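Local coordinates for protein SusD homolog (Bacteroides thetaiotaomicron, PDB 3SGH) that probably binds glycans at the bacterial surface as a SusD-like outer-membrane lipoprotein, passing them to a partner transporter for import, at residues N26-P31 and L185-T190; A135-E140 and R461-N466; R267-T272 and E353-S358; A299-L304 and D376-G381; S391-K396 and D403-E408. One frame throughout, in Å; residues are numbered along the deposited sequence.

All five contacts belong to one SusD/RagB-type chain, an alpha-alpha superhelix whose regular structure is mostly helix with very little strand. They illustrate how single aromatic or carboxylate side chains tie separate segments together, interaction 5 being local. Interaction 1, the most central, closes first; interactions 3 and 4 interleave along the chain and interaction 5 follows both, while interaction 2 (135-140 with 461-466) spans all three in sequence. Interactions 3 and 4 touch, Thr272 OG1 standing 3.0 Å from Lys303 N; interactions 2 and 3 have centres about 42 Å apart. Helix 403-417 carries interaction 5, and its last turn accepts a bond from Tyr270 at Ile416 O. Loops far apart are thus pinned to the helical framework.

Interaction 1. Residues N26-P31 and L185-T190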
# COMPACT_ATOMS: atom_id res chain seq x y z
N ASN A 26 -8.98 -11.34 5.10
CA ASN A 26 -7.90 -11.52 4.12
C ASN A 26 -7.55 -10.25 3.33
O ASN A 26 -6.45 -10.15 2.80
CB ASN A 26 -8.25 -12.64 3.17
CG ASN A 26 -8.09 -14.00 3.83
OD1 ASN A 26 -6.96 -14.46 4.01
ND2 ASN A 26 -9.20 -14.59 4.28
N VAL A 27 -8.43 -9.24 3.29
CA VAL A 27 -8.04 -7.99 2.63
C VAL A 27 -6.92 -7.23 3.32
O VAL A 27 -6.29 -6.40 2.68
CB VAL A 27 -9.20 -7.03 2.39
CG1 VAL A 27 -10.31 -7.71 1.52
CG2 VAL A 27 -9.75 -6.43 3.70
N TYR A 28 -6.67 -7.45 4.60
CA TYR A 28 -5.70 -6.64 5.31
C TYR A 28 -4.27 -6.89 4.86
O TYR A 28 -3.51 -5.95 4.68
CB TYR A 28 -5.81 -6.88 6.80
CG TYR A 28 -7.05 -6.28 7.43
CD1 TYR A 28 -7.27 -4.91 7.38
CD2 TYR A 28 -7.95 -7.04 8.16
CE1 TYR A 28 -8.39 -4.30 7.96
CE2 TYR A 28 -9.08 -6.43 8.74
CZ TYR A 28 -9.29 -5.06 8.64
OH TYR A 28 -10.38 -4.42 9.21
N ALA A 29 -3.93 -8.14 4.64
CA ALA A 29 -2.57 -8.51 4.28
C ALA A 29 -2.45 -9.43 3.08
O ALA A 29 -1.34 -9.58 2.56
CB ALA A 29 -1.88 -9.16 5.47
N CYS A 30 -3.56 -10.07 2.67
CA CYS A 30 -3.54 -11.08 1.56
C CYS A 30 -2.47 -12.17 1.74
O CYS A 30 -1.56 -12.29 0.90
CB CYS A 30 -3.34 -10.38 0.22
SG CYS A 30 -4.85 -9.44 -0.25
N PRO A 31 -2.57 -12.98 2.80
CA PRO A 31 -1.60 -14.06 3.03
C PRO A 31 -1.64 -15.27 2.07
O PRO A 31 -0.60 -15.93 1.87
CB PRO A 31 -1.89 -14.50 4.45
CG PRO A 31 -3.34 -14.18 4.65
CD PRO A 31 -3.57 -12.90 3.90
N LEU A 185 -9.29 0.62 17.48
CA LEU A 185 -9.69 2.04 17.38
C LEU A 185 -8.54 2.86 16.83
O LEU A 185 -8.76 3.73 15.99
CB LEU A 185 -10.15 2.55 18.75
CG LEU A 185 -10.75 3.97 18.77
CD1 LEU A 185 -12.05 4.03 18.01
CD2 LEU A 185 -10.95 4.44 20.26
N LYS A 186 -7.33 2.62 17.31
CA LYS A 186 -6.14 3.28 16.79
C LYS A 186 -5.93 2.93 15.33
O LYS A 186 -5.62 3.80 14.52
CB LYS A 186 -4.89 2.93 17.64
CG LYS A 186 -4.89 3.61 19.00
CD LYS A 186 -3.65 3.25 19.83
CE LYS A 186 -3.79 1.82 20.35
NZ LYS A 186 -3.10 1.49 21.64
N PHE A 187 -6.13 1.64 15.00
CA PHE A 187 -6.04 1.18 13.59
C PHE A 187 -7.03 1.96 12.73
O PHE A 187 -6.67 2.52 11.65
CB PHE A 187 -6.32 -0.33 13.50
CG PHE A 187 -6.24 -0.89 12.11
CD1 PHE A 187 -7.35 -0.84 11.28
CD2 PHE A 187 -5.10 -1.56 11.69
CE1 PHE A 187 -7.31 -1.37 9.96
CE2 PHE A 187 -5.03 -2.10 10.39
CZ PHE A 187 -6.16 -2.01 9.51
N ALA A 188 -8.26 2.05 13.20
CA ALA A 188 -9.31 2.71 12.44
C ALA A 188 -9.01 4.21 12.23
O ALA A 188 -9.22 4.74 11.13
CB ALA A 188 -10.67 2.50 13.09
N ASN A 189 -8.57 4.90 13.27
CA ASN A 189 -8.20 6.32 13.15
C ASN A 189 -6.99 6.53 12.28
O ASN A 189 -6.91 7.53 11.55
CB ASN A 189 -8.03 6.95 14.53
CG ASN A 189 -9.38 7.31 15.15
OD1 ASN A 189 -10.13 8.09 14.58
ND2 ASN A 189 -9.69 6.72 16.30
N THR A 190 -6.05 5.59 12.28
CA THR A 190 -4.86 5.72 11.47
C THR A 190 -5.25 5.52 9.99
O THR A 190 -4.75 6.21 9.10
CB THR A 190 -3.75 4.73 11.87
OG1 THR A 190 -3.43 4.88 13.26
CG2 THR A 190 -2.48 4.94 11.06
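Tyr28 and Phe187 meet ring to ring, and this one aromatic pair carries the whole contact between the short helix 26-29 and the long helix 181-198. The planes stand at 90° with centroids 5.4 Å apart, yet the approach is oblique. Tyr28 offers the CD1-CE1 side of its ring and Phe187 the far end of its own, the closest approach being 3.6 Å from Tyr28 CE1 to Phe187 CZ. Phe187 reaches out because its CG lies anti to the backbone N (chi1 -180°), which carries the ring across to a partner whose CA is 11.4 Å from its own CA. Both residues are buried, and each gives up a similar share of its surface to the other.

Hydrogen bonding does not cross the interface. The phenol of Tyr28 turns instead to Thr108 OG1, which anchors the far end of the ring.

The pair is buried in an aromatic cluster: Phe176 meets Tyr28 edge-to-face, and Trp184 does so with Phe187. Helix 100-120 packs on Tyr28 through Met104 and Leu107, and Val316 of strand 314-317 touches both rings.

Interaction 2. Residues A135-E140 and R461-N466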
# COMPACT_ATOMS: atom_id res chain seq x y z
N ALA A 135 -24.91 -3.46 -9.84
CA ALA A 135 -24.93 -2.27 -8.99
C ALA A 135 -24.35 -1.09 -9.74
O ALA A 135 -23.28 -1.19 -10.33
CB ALA A 135 -24.11 -2.49 -7.70
N PRO A 136 -25.01 0.07 -9.65
CA PRO A 136 -24.37 1.29 -10.13
C PRO A 136 -23.08 1.65 -9.42
O PRO A 136 -22.85 1.28 -8.23
CB PRO A 136 -25.44 2.37 -9.85
CG PRO A 136 -26.71 1.63 -9.90
CD PRO A 136 -26.40 0.31 -9.24
N TYR A 137 -22.21 2.33 -10.16
CA TYR A 137 -20.92 2.77 -9.63
C TYR A 137 -21.10 4.09 -8.90
O TYR A 137 -21.86 4.93 -9.33
CB TYR A 137 -19.88 2.93 -10.74
CG TYR A 137 -19.23 1.62 -11.21
CD1 TYR A 137 -20.01 0.51 -11.59
CD2 TYR A 137 -17.84 1.47 -11.25
CE1 TYR A 137 -19.42 -0.68 -12.01
CE2 TYR A 137 -17.26 0.28 -11.67
CZ TYR A 137 -18.07 -0.79 -12.06
OH TYR A 137 -17.51 -1.98 -12.48
N ASP A 138 -20.39 4.26 -7.78
CA ASP A 138 -20.18 5.60 -7.18
C ASP A 138 -19.01 6.29 -7.92
O ASP A 138 -18.00 5.64 -8.24
CB ASP A 138 -19.76 5.49 -5.71
CG ASP A 138 -20.87 4.96 -4.79
OD1 ASP A 138 -22.03 4.93 -5.18
OD2 ASP A 138 -20.52 4.54 -3.66
N ASN A 139 -19.10 7.59 -8.15
CA ASN A 139 -17.90 8.29 -8.57
C ASN A 139 -16.94 8.37 -7.39
O ASN A 139 -17.29 8.00 -6.26
CB ASN A 139 -18.21 9.63 -9.23
CG ASN A 139 -18.76 10.67 -8.27
OD1 ASN A 139 -18.66 10.55 -7.07
ND2 ASN A 139 -19.34 11.69 -8.83
N GLU A 140 -15.70 8.76 -7.64
CA GLU A 140 -14.69 8.67 -6.62
C GLU A 140 -15.01 9.59 -5.44
O GLU A 140 -14.92 9.17 -4.30
CB GLU A 140 -13.32 8.93 -7.20
CG GLU A 140 -12.86 7.80 -8.15
CD GLU A 140 -11.67 8.22 -8.99
OE1 GLU A 140 -10.55 8.15 -8.44
OE2 GLU A 140 -11.84 8.63 -10.19
N ARG A 461 -13.26 -7.04 -17.20
CA ARG A 461 -14.04 -7.63 -18.26
C ARG A 461 -15.35 -8.15 -17.70
O ARG A 461 -16.39 -8.04 -18.38
CB ARG A 461 -13.30 -8.75 -19.03
CG ARG A 461 -14.24 -9.40 -20.13
CD ARG A 461 -13.56 -10.28 -21.20
NE ARG A 461 -12.80 -9.42 -22.11
CZ ARG A 461 -13.01 -9.26 -23.41
NH1 ARG A 461 -13.97 -9.92 -24.09
NH2 ARG A 461 -12.21 -8.41 -24.04
N SER A 462 -15.33 -8.71 -16.49
CA SER A 462 -16.58 -9.29 -15.94
C SER A 462 -17.64 -8.20 -15.73
O SER A 462 -18.85 -8.44 -15.86
CB SER A 462 -16.30 -10.11 -14.67
OG SER A 462 -16.03 -9.24 -13.57
N GLU A 463 -17.20 -6.99 -15.43
CA GLU A 463 -18.13 -5.88 -15.27
C GLU A 463 -18.69 -5.38 -16.62
O GLU A 463 -19.88 -5.05 -16.74
CB GLU A 463 -17.48 -4.76 -14.47
CG GLU A 463 -17.37 -5.15 -12.99
CD GLU A 463 -18.71 -5.03 -12.29
OE1 GLU A 463 -19.16 -3.89 -12.12
OE2 GLU A 463 -19.33 -6.07 -11.94
N TYR A 464 -17.82 -5.28 -17.63
CA TYR A 464 -18.32 -4.95 -18.96
C TYR A 464 -19.33 -6.00 -19.48
O TYR A 464 -20.25 -5.68 -20.22
CB TYR A 464 -17.17 -4.78 -19.95
CG TYR A 464 -16.45 -3.43 -19.85
CD1 TYR A 464 -16.99 -2.29 -20.46
CD2 TYR A 464 -15.24 -3.32 -19.20
CE1 TYR A 464 -16.35 -1.08 -20.38
CE2 TYR A 464 -14.56 -2.11 -19.13
CZ TYR A 464 -15.12 -0.98 -19.74
OH TYR A 464 -14.48 0.23 -19.70
N ASN A 465 -19.14 -7.25 -19.08
CA ASN A 465 -19.95 -8.35 -19.58
C ASN A 465 -21.29 -8.46 -18.83
O ASN A 465 -22.30 -8.60 -19.48
CB ASN A 465 -19.14 -9.67 -19.48
CG ASN A 465 -18.20 -9.86 -20.64
OD1 ASN A 465 -18.30 -9.19 -21.67
ND2 ASN A 465 -17.31 -10.83 -20.51
N ASN A 466 -21.25 -8.34 -17.51
CA ASN A 466 -22.42 -8.56 -16.64
C ASN A 466 -23.03 -7.34 -15.97
O ASN A 466 -24.10 -7.44 -15.37
CB ASN A 466 -22.06 -9.58 -15.56
CG ASN A 466 -21.56 -10.87 -16.16
OD1 ASN A 466 -22.33 -11.59 -16.81
ND2 ASN A 466 -20.29 -11.15 -15.98
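Tyr137 OH gives its proton to Glu463 OE1 over 2.5 Å, a short bond that joins the loop before helix 140-162 to helix 461-466. The tyrosine has CG anti to its carbonyl carbon (chi1 -80°), the rotamer in which its hydroxyl meets the glutamate. Glu463 folds to answer it: CG lies beside the backbone N and the chain then bends again at chi2, -76°, so that the folded side chain wraps the hydroxyl. As a result Tyr137 OH also sits 3.2 Å from Glu463 CG. OE1 lies at the edge of the tyrosine ring, near its plane, and accepts through its anti lone pair, on the side away from the other oxygen. Ring and carboxylate planes are 34° apart.

A second donor, Asn467 ND2, grips the same OE1 and also bonds to Ala135 O, so one amide links both segments. Around this hydrogen bond the setting is apolar. Phe459 meets the Tyr137 ring edge-to-face, Val471 and Ala474 of helix 468-477 pack against that ring, and Trp77 of helix 75-84 touches both Tyr137 and Glu463.

Interaction 3. Residues R267-T272 and E353-S358; sequences RPAYFT and EEFGVS
Tyr270 directs the edge of its ring at the face of Phe355, an edge-to-face pair that shows how an aromatic ring can seat one helix end on another. Tyr270 CE1 stands 3.6 Å above the plane of the phenylalanine, over its centre, and is therefore almost equally far from all six ring carbons. The planes are inclined at 58° and the centroids are 4.8 Å apart. With CG beside the backbone N (chi1 -81°), Phe355 presents this face to helix 267-270.

That aromatic pair is the close-fitting side, and Tyr270 is buried. Its hydroxyl bonds to Ile416 O, and Tyr419 stacks on its ring, so the edge offered to Phe355 is held in place. Toward the solvent side the contact narrows to one methyl: Ala269 CB meets a ring carbon, Phe355 CD2, at 3.9 Å and a valine methyl, Val357 CG2, at the same distance. Gly356, beside them, is exposed; its positive phi closes helix 340-354 with a Schellman motif, and both its neighbours point toward helix 267-270.

A leucine in place of Phe355 would probably leave the Tyr270 edge without an aromatic face to rest on and open a gap beside Ala269.

Since no hydrogen bond crosses, the attraction between the segments is probably mainly hydrophobic and dispersive, with an electrostatic share from the edge-to-face rings.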
# COMPACT_ATOMS: atom_id res chain seq x y z
N ARG A 267 18.63 -2.57 6.10
CA ARG A 267 18.83 -3.50 4.99
C ARG A 267 18.78 -4.99 5.38
O ARG A 267 18.01 -5.74 4.77
CB ARG A 267 20.08 -3.16 4.19
CG ARG A 267 19.92 -1.87 3.31
CD ARG A 267 21.25 -1.49 2.65
NE ARG A 267 22.23 -1.15 3.68
CZ ARG A 267 23.51 -0.93 3.45
NH1 ARG A 267 24.00 -1.03 2.21
NH2 ARG A 267 24.32 -0.64 4.46
N PRO A 268 19.56 -5.42 6.40
CA PRO A 268 19.53 -6.84 6.78
C PRO A 268 18.21 -7.32 7.36
O PRO A 268 17.96 -8.55 7.38
CB PRO A 268 20.65 -6.98 7.82
CG PRO A 268 20.92 -5.60 8.30
CD PRO A 268 20.65 -4.72 7.09
N ALA A 269 17.36 -6.38 7.81
CA ALA A 269 16.02 -6.73 8.29
C ALA A 269 14.98 -6.82 7.15
O ALA A 269 13.89 -7.39 7.31
CB ALA A 269 15.59 -5.75 9.31
N TYR A 270 15.33 -6.24 6.01
CA TYR A 270 14.42 -6.11 4.85
C TYR A 270 14.71 -7.10 3.72
O TYR A 270 13.76 -7.54 3.07
CB TYR A 270 14.54 -4.70 4.27
CG TYR A 270 13.75 -3.60 4.97
CD1 TYR A 270 13.43 -3.66 6.31
CD2 TYR A 270 13.38 -2.44 4.26
CE1 TYR A 270 12.72 -2.63 6.90
CE2 TYR A 270 12.70 -1.41 4.86
CZ TYR A 270 12.37 -1.50 6.18
OH TYR A 270 11.66 -0.48 6.74
N PHE A 271 15.99 -7.42 3.53
CA PHE A 271 16.46 -8.15 2.34
C PHE A 271 17.53 -9.20 2.72
O PHE A 271 18.19 -9.09 3.77
CB PHE A 271 17.14 -7.18 1.36
CG PHE A 271 16.38 -5.92 1.08
CD1 PHE A 271 15.12 -5.97 0.55
CD2 PHE A 271 16.97 -4.68 1.32
CE1 PHE A 271 14.44 -4.80 0.28
CE2 PHE A 271 16.27 -3.48 1.07
CZ PHE A 271 15.03 -3.55 0.56
N THR A 272 17.77 -10.15 1.81
CA THR A 272 18.95 -11.00 1.87
C THR A 272 19.99 -10.46 0.90
O THR A 272 19.61 -9.90 -0.14
CB THR A 272 18.62 -12.44 1.49
OG1 THR A 272 18.11 -12.49 0.14
CG2 THR A 272 17.61 -13.00 2.44
N GLU A 353 12.66 0.56 15.43
CA GLU A 353 12.17 -0.24 16.53
C GLU A 353 11.32 -1.43 16.07
O GLU A 353 11.48 -2.54 16.57
CB GLU A 353 11.37 0.62 17.53
CG GLU A 353 11.06 -0.17 18.79
CD GLU A 353 10.28 0.63 19.82
OE1 GLU A 353 9.88 1.78 19.49
OE2 GLU A 353 10.04 0.08 20.93
N GLU A 354 10.40 -1.18 15.14
CA GLU A 354 9.53 -2.21 14.61
C GLU A 354 10.32 -3.42 14.12
O GLU A 354 9.86 -4.57 14.29
CB GLU A 354 8.75 -1.64 13.43
CG GLU A 354 7.66 -2.52 12.87
CD GLU A 354 6.43 -2.54 13.77
OE1 GLU A 354 6.02 -1.45 14.27
OE2 GLU A 354 5.84 -3.63 13.93
N PHE A 355 11.44 -3.16 13.46
CA PHE A 355 12.27 -4.21 12.87
C PHE A 355 13.46 -4.62 13.75
O PHE A 355 14.27 -5.42 13.31
CB PHE A 355 12.76 -3.77 11.50
CG PHE A 355 11.72 -3.97 10.43
CD1 PHE A 355 10.71 -3.03 10.21
CD2 PHE A 355 11.72 -5.13 9.66
CE1 PHE A 355 9.75 -3.23 9.24
CE2 PHE A 355 10.73 -5.34 8.68
CZ PHE A 355 9.74 -4.39 8.48
N GLY A 356 13.57 -4.07 14.95
CA GLY A 356 14.63 -4.48 15.89
C GLY A 356 16.03 -4.03 15.49
O GLY A 356 17.04 -4.70 15.82
N VAL A 357 16.07 -2.91 14.79
CA VAL A 357 17.30 -2.35 14.28
C VAL A 357 17.75 -1.20 15.18
O VAL A 357 16.93 -0.39 15.64
CB VAL A 357 17.06 -1.90 12.82
CG1 VAL A 357 18.25 -1.23 12.26
CG2 VAL A 357 16.64 -3.17 12.01
N SER A 358 19.04 -1.16 15.45
CA SER A 358 19.65 -0.12 16.25
C SER A 358 20.23 0.96 15.37
O SER A 358 20.42 0.77 14.18
CB SER A 358 20.79 -0.73 17.08
OG SER A 358 20.19 -1.46 18.12

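Interaction 4. Residues A299-L304 and D376-G381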
# COMPACT_ATOMS: atom_id res chain seq x y z
N ALA A 299 17.14 -15.33 -9.79
CA ALA A 299 16.95 -16.21 -8.63
C ALA A 299 17.85 -15.84 -7.45
O ALA A 299 17.44 -15.96 -6.30
CB ALA A 299 17.13 -17.72 -9.04
N ASN A 300 19.08 -15.41 -7.72
CA ASN A 300 20.05 -15.12 -6.67
C ASN A 300 20.31 -13.64 -6.37
O ASN A 300 21.27 -13.31 -5.67
CB ASN A 300 21.37 -15.84 -7.00
CG ASN A 300 21.17 -17.31 -7.22
OD1 ASN A 300 20.47 -17.95 -6.45
ND2 ASN A 300 21.76 -17.85 -8.28
N TYR A 301 19.43 -12.76 -6.86
CA TYR A 301 19.41 -11.40 -6.43
C TYR A 301 18.78 -11.31 -5.02
O TYR A 301 18.26 -12.31 -4.53
CB TYR A 301 18.65 -10.52 -7.45
CG TYR A 301 19.43 -10.20 -8.73
CD1 TYR A 301 19.99 -11.23 -9.53
CD2 TYR A 301 19.54 -8.86 -9.20
CE1 TYR A 301 20.68 -10.96 -10.70
CE2 TYR A 301 20.21 -8.60 -10.40
CZ TYR A 301 20.78 -9.65 -11.13
OH TYR A 301 21.44 -9.41 -12.29
N SER A 302 18.84 -10.15 -4.39
CA SER A 302 18.27 -9.99 -3.05
C SER A 302 16.79 -10.38 -2.98
O SER A 302 15.97 -9.92 -3.80
CB SER A 302 18.43 -8.58 -2.55
OG SER A 302 19.79 -8.32 -2.28
N LYS A 303 16.48 -11.18 -1.96
CA LYS A 303 15.12 -11.59 -1.68
C LYS A 303 14.52 -10.72 -0.60
O LYS A 303 15.22 -10.02 0.14
CB LYS A 303 15.10 -13.04 -1.21
CG LYS A 303 15.73 -14.03 -2.19
CD LYS A 303 15.72 -15.47 -1.71
CE LYS A 303 16.87 -15.72 -0.70
NZ LYS A 303 17.03 -17.15 -0.16
N LEU A 304 13.19 -10.75 -0.52
CA LEU A 304 12.49 -10.12 0.59
C LEU A 304 12.76 -11.00 1.82
O LEU A 304 12.57 -12.23 1.79
CB LEU A 304 10.98 -10.07 0.29
CG LEU A 304 10.53 -9.49 -1.07
CD1 LEU A 304 9.02 -9.58 -1.18
CD2 LEU A 304 11.00 -8.04 -1.22
N ASP A 376 23.31 -2.99 -12.42
CA ASP A 376 23.03 -4.39 -12.56
C ASP A 376 24.20 -5.07 -13.24
O ASP A 376 24.24 -5.18 -14.48
CB ASP A 376 21.75 -4.62 -13.30
CG ASP A 376 21.33 -6.10 -13.31
OD1 ASP A 376 22.13 -6.97 -12.82
OD2 ASP A 376 20.22 -6.41 -13.82
N ASN A 377 25.17 -5.49 -12.43
CA ASN A 377 26.40 -6.11 -12.88
C ASN A 377 26.46 -7.59 -12.55
O ASN A 377 27.43 -8.25 -12.89
CB ASN A 377 27.60 -5.44 -12.19
CG ASN A 377 27.82 -4.05 -12.67
OD1 ASN A 377 27.55 -3.72 -13.86
ND2 ASN A 377 28.22 -3.18 -11.76
N LEU A 378 25.44 -8.12 -11.88
CA LEU A 378 25.53 -9.50 -11.38
C LEU A 378 25.49 -10.51 -12.52
O LEU A 378 26.16 -11.56 -12.46
CB LEU A 378 24.40 -9.78 -10.36
CG LEU A 378 24.35 -8.90 -9.11
CD1 LEU A 378 23.26 -9.47 -8.19
CD2 LEU A 378 25.72 -8.82 -8.41
N ILE A 379 24.68 -10.21 -13.53
CA ILE A 379 24.53 -11.04 -14.73
C ILE A 379 25.06 -10.18 -15.89
O ILE A 379 24.77 -8.99 -15.97
CB ILE A 379 23.04 -11.41 -14.99
CG1 ILE A 379 22.43 -12.27 -13.86
CG2 ILE A 379 22.86 -12.12 -16.35
CD1 ILE A 379 22.82 -13.73 -13.87
N ALA A 380 25.81 -10.80 -16.80
CA ALA A 380 26.40 -10.09 -17.92
C ALA A 380 25.32 -9.56 -18.87
O ALA A 380 24.25 -10.16 -19.06
CB ALA A 380 27.39 -11.00 -18.69
N GLY A 381 25.61 -8.43 -19.47
CA GLY A 381 24.71 -7.87 -20.47
C GLY A 381 23.47 -7.20 -19.88
O GLY A 381 22.48 -7.05 -20.57
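Tyr301 and Leu378 mark the closest backbone approach, CA to CA 8.1 Å, between two irregular segments, neither helix nor strand. This is a loop-to-loop contact at the periphery of the SusD-like fold, its centre about 25 Å from the chain's centre. No backbone hydrogen bond joins residues 299-304 to 376-381, and the gap is bridged by one tyrosine entering a bend of the second loop.

Leu378 covers a face of the Tyr301 ring. Its CD1 makes a CH-pi contact 3.6 Å from the ring centroid and only 2° off the normal, so the methyl sits squarely over the centre. Ile379 comes to the ring's edge instead, with CG1 in the plane and 3.8 Å from Tyr301 CE1. The third partner is polar: with CG anti to the backbone N (chi1 -173°), Asp376 carries its carboxylate to the phenol hydroxyl. The planes of carboxylate and ring are 85° apart.

A phenylalanine in place of Tyr301 would probably leave Asp376 OD1 without its phenolic donor.

The aspartate is held through its other oxygen, OD2, by His382 ND1 and Asn385 ND2, while Tyr298 meets the Tyr301 ring edge-to-face. Tyr301 OH donates to Asp376 OD1 over 2.6 Å, using the syn lone pair of that oxygen.

Interaction 5. Residues S391-K396 and D403-E408; sequences SSITIK and DAKKLE
Glu408 and Ser391 reach each other through extended torsions: CG of the glutamate is anti to its N (chi1 -178°) with the chain straight beyond it, and OG of the serine is likewise anti (chi1 -172°). The arrangement is a loop docked on the first turns of helix 403-417, a local element of this alpha-helical SusD-like fold in which only six residues separate the two segments.

Ser391 OG donates to Glu408 OE2 over 2.6 Å, approaching from above the carboxylate plane, 50° out of it. The same OE2 forms a salt bridge with Arg436 NE, which would be expected to favour the charged form of the buried acid. Ser391 OG in turn receives a weak bond from Ile393 N, so the hydroxyl both donates and, weakly, accepts.

Ile393 supplies the apolar half of the contact. It runs past Glu408 in the opposite direction, its CB 4.0 Å from Glu408 CD, and its CD1 rests 3.4 Å from Lys405 O on the helix backbone. Beyond the segments, Ile393 also packs on Arg409 and Thr412 of the same helix.

The other carboxylate oxygen is bridged to the loop by water 1, which donates to Glu408 OE1 at 2.8 Å and accepts from Ser392 N at 3.0 Å.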
# COMPACT_ATOMS: atom_id res chain seq x y z
N SER A 391 16.50 11.23 -6.97
CA SER A 391 16.48 11.90 -5.66
C SER A 391 17.86 12.20 -5.09
O SER A 391 18.80 11.39 -5.20
CB SER A 391 15.72 11.03 -4.66
OG SER A 391 15.52 11.69 -3.43
N SER A 392 17.99 13.36 -4.44
CA SER A 392 19.21 13.72 -3.75
C SER A 392 18.94 13.97 -2.28
O SER A 392 19.81 14.55 -1.57
CB SER A 392 19.80 14.97 -4.41
OG SER A 392 18.81 15.98 -4.57
N ILE A 393 17.76 13.54 -1.82
CA ILE A 393 17.28 13.90 -0.49
C ILE A 393 18.10 13.20 0.60
O ILE A 393 18.31 11.98 0.57
CB ILE A 393 15.73 13.68 -0.34
CG1 ILE A 393 15.11 14.61 0.71
CG2 ILE A 393 15.38 12.22 -0.08
CD1 ILE A 393 15.13 16.15 0.34
N THR A 394 18.55 13.97 1.58
CA THR A 394 19.33 13.45 2.68
C THR A 394 18.43 13.17 3.88
O THR A 394 17.28 13.58 3.91
CB THR A 394 20.44 14.48 3.07
OG1 THR A 394 19.83 15.74 3.39
CG2 THR A 394 21.43 14.65 1.92
N ILE A 395 18.97 12.49 4.88
CA ILE A 395 18.16 12.03 6.01
C ILE A 395 17.89 13.06 7.09
O ILE A 395 16.75 13.26 7.51
CB ILE A 395 18.83 10.82 6.68
CG1 ILE A 395 19.03 9.65 5.68
CG2 ILE A 395 18.02 10.35 7.96
CD1 ILE A 395 20.20 8.74 6.05
N LYS A 396 18.96 13.72 7.56
CA LYS A 396 18.83 14.68 8.67
C LYS A 396 17.82 15.76 8.35
O LYS A 396 17.87 16.37 7.28
CB LYS A 396 20.18 15.35 9.00
CG LYS A 396 20.17 16.33 10.19
CD LYS A 396 21.05 17.54 9.90
CE LYS A 396 21.61 18.20 11.17
NZ LYS A 396 20.59 18.46 12.23
N ASP A 403 9.81 23.76 0.96
CA ASP A 403 8.64 22.89 1.15
C ASP A 403 8.75 21.56 0.40
O ASP A 403 8.42 20.49 0.95
CB ASP A 403 7.38 23.61 0.69
CG ASP A 403 7.00 24.79 1.58
OD1 ASP A 403 7.57 24.95 2.69
OD2 ASP A 403 6.12 25.57 1.14
N ALA A 404 9.20 21.63 -0.85
CA ALA A 404 9.26 20.42 -1.70
C ALA A 404 10.27 19.44 -1.11
O ALA A 404 10.06 18.21 -1.15
CB ALA A 404 9.63 20.76 -3.19
N LYS A 405 11.36 19.97 -0.56
CA LYS A 405 12.41 19.13 0.07
C LYS A 405 11.93 18.50 1.38
O LYS A 405 12.17 17.30 1.66
CB LYS A 405 13.68 19.95 0.33
CG LYS A 405 14.56 20.05 -0.92
CD LYS A 405 15.55 21.22 -0.88
CE LYS A 405 16.89 20.84 -0.26
NZ LYS A 405 18.01 21.68 -0.76
N LYS A 406 11.23 19.31 2.20
CA LYS A 406 10.65 18.77 3.44
C LYS A 406 9.67 17.65 3.13
O LYS A 406 9.66 16.63 3.83
CB LYS A 406 9.94 19.86 4.25
CG LYS A 406 10.90 20.95 4.78
CD LYS A 406 10.19 21.81 5.82
CE LYS A 406 11.14 22.72 6.57
NZ LYS A 406 10.34 23.69 7.42
N LEU A 407 8.86 17.83 2.11
CA LEU A 407 7.87 16.80 1.75
C LEU A 407 8.56 15.54 1.24
O LEU A 407 8.19 14.42 1.65
CB LEU A 407 6.91 17.36 0.74
CG LEU A 407 5.73 16.46 0.36
CD1 LEU A 407 4.91 16.08 1.58
CD2 LEU A 407 4.84 17.10 -0.76
N GLU A 408 9.55 15.70 0.36
CA GLU A 408 10.24 14.54 -0.19
C GLU A 408 10.96 13.77 0.92
O GLU A 408 10.95 12.53 0.92
CB GLU A 408 11.23 14.94 -1.27
CG GLU A 408 11.92 13.72 -1.89
CD GLU A 408 12.84 13.99 -3.06
OE1 GLU A 408 13.13 15.18 -3.38
OE2 GLU A 408 13.26 12.96 -3.68
O HOH W 1 15.81 15.35 -4.15